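Local coordinates for protein beta-hexosaminidase Amuc_2018 (Akkermansia muciniphila, PDB 6JEB) that hydrolyses terminal non-reducing N-acetylhexosamine residues, releasing N-acetylglucosamine from N-glycans and chitobiose, as a family 20 glycoside hydrolase, at residues G313-H316 and P317-V321. Sequence-based numbering, arbitrary orientation.
Sequences GIYH and PGETV
E319 reaches back from the end of a tight turn to grip the backbone of H316. Its CB lies 3.3 Å from H316 O, the carbonyl that also accepts E319 N at 3.1 Å and so closes a type II beta turn from H316 to E319. CG is set anti to the carbonyl carbon (chi1 -69°) and the chain runs on extended, which carries CG past the same carbonyl and brings CD alongside H316 CB. At the tip, OE1 takes H316 N at 2.8 Å in a nearly straight bond (173°), the N-H arriving from above the carboxylate plane; OE1 also touches Y315 CB (3.6 Å), near the plane of the Y315 ring at its edge, while OE2 sits near H316 CB. A leucine in place of E319 would probably leave H316 N without this acceptor and the approach to the turn less firmly fixed. G318, with positive phi (96°), fits the third position of the turn. The turn leads into strand 320-323 of the parallel TIM barrel of the catalytic domain, between strands 303-307 and 342-345, and P304 and F306 of the former touch the E319 side chain. H316 swings its ring across P317: ND1 donates to P317 O at 2.9 Å, in the carbonyl plane and on a lone pair, and P317 CD lies over one ring face, offset toward the rim. The Y315 ring is sandwiched, I314 CG1 over one face and V321 CG1 over the other in a CH-pi contact 3.9 Å from the centroid, while its hydroxyl bonds to E309 N.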
loop_
_atom_site.group_PDB
_atom_site.type_symbol
_atom_site.label_atom_id
_atom_site.label_comp_id
_atom_site.label_asym_id
_atom_site.label_seq_id
_atom_site.Cartn_x
_atom_site.Cartn_y
_atom_site.Cartn_z
ATOM N N GLY A 313 1.591 21.165 10.325
ATOM C CA GLY A 313 2.751 22.028 10.465
ATOM C C GLY A 313 4.085 21.308 10.509
ATOM O O GLY A 313 5.123 21.954 10.333
ATOM N N ILE A 314 4.092 19.989 10.741
ATOM C CA ILE A 314 5.365 19.270 10.834
ATOM C C ILE A 314 5.905 18.822 9.482
ATOM O O ILE A 314 7.023 18.288 9.424
ATOM C CB ILE A 314 5.363 18.090 11.831
ATOM C CG1 ILE A 314 4.462 16.947 11.352
ATOM C CG2 ILE A 314 4.965 18.560 13.233
ATOM C CD1 ILE A 314 4.613 15.675 12.193
ATOM N N TYR A 315 5.156 19.013 8.400
ATOM C CA TYR A 315 5.589 18.623 7.066
ATOM C C TYR A 315 5.954 19.861 6.259
ATOM O O TYR A 315 5.622 20.991 6.627
ATOM C CB TYR A 315 4.493 17.813 6.356
ATOM C CG TYR A 315 3.906 16.752 7.262
ATOM C CD1 TYR A 315 4.600 15.569 7.525
ATOM C CD2 TYR A 315 2.679 16.947 7.885
ATOM C CE1 TYR A 315 4.072 14.606 8.380
ATOM C CE2 TYR A 315 2.141 15.994 8.734
ATOM C CZ TYR A 315 2.841 14.822 8.977
ATOM O OH TYR A 315 2.312 13.881 9.830
ATOM N N HIS A 316 6.666 19.635 5.160
ATOM C CA HIS A 316 7.074 20.724 4.286
ATOM C C HIS A 316 6.158 20.788 3.074
ATOM O O HIS A 316 5.789 19.747 2.525
ATOM C CB HIS A 316 8.507 20.495 3.805
ATOM C CG HIS A 316 9.121 21.687 3.136
ATOM N ND1 HIS A 316 8.869 22.015 1.820
ATOM C CD2 HIS A 316 9.974 22.629 3.601
ATOM C CE1 HIS A 316 9.541 23.109 1.505
ATOM N NE2 HIS A 316 10.219 23.502 2.568
ATOM N N PRO A 317 5.767 21.985 2.637
ATOM C CA PRO A 317 4.930 22.099 1.437
ATOM C C PRO A 317 5.504 21.285 0.284
ATOM O O PRO A 317 6.718 21.237 0.074
ATOM C CB PRO A 317 4.961 23.601 1.135
ATOM C CG PRO A 317 5.116 24.222 2.473
ATOM C CD PRO A 317 6.008 23.293 3.267
ATOM N N GLY A 318 4.619 20.608 -0.440
ATOM C CA GLY A 318 5.005 19.772 -1.549
ATOM C C GLY A 318 5.168 18.306 -1.204
ATOM O O GLY A 318 5.211 17.474 -2.116
ATOM N N GLU A 319 5.262 17.968 0.082
ATOM C CA GLU A 319 5.389 16.576 0.488
ATOM C C GLU A 319 4.025 15.888 0.455
ATOM O O GLU A 319 2.974 16.533 0.493
ATOM C CB GLU A 319 6.015 16.474 1.888
ATOM C CG GLU A 319 7.489 16.899 1.925
ATOM C CD GLU A 319 8.094 16.970 3.333
ATOM O OE1 GLU A 319 7.339 17.087 4.324
ATOM O OE2 GLU A 319 9.339 16.907 3.444
ATOM N N THR A 320 4.055 14.561 0.372
ATOM C CA THR A 320 2.853 13.735 0.342
ATOM C C THR A 320 2.658 13.038 1.683
ATOM O O THR A 320 3.604 12.460 2.240
ATOM C CB THR A 320 2.936 12.695 -0.783
ATOM O OG1 THR A 320 2.897 13.366 -2.046
ATOM C CG2 THR A 320 1.770 11.715 -0.712
ATOM N N VAL A 321 1.423 13.082 2.188
ATOM C CA VAL A 321 1.043 12.412 3.423
ATOM C C VAL A 321 -0.150 11.504 3.154
ATOM O O VAL A 321 -0.922 11.723 2.213
ATOM C CB VAL A 321 0.736 13.417 4.557
ATOM C CG1 VAL A 321 1.954 14.308 4.837
ATOM C CG2 VAL A 321 -0.493 14.256 4.227
#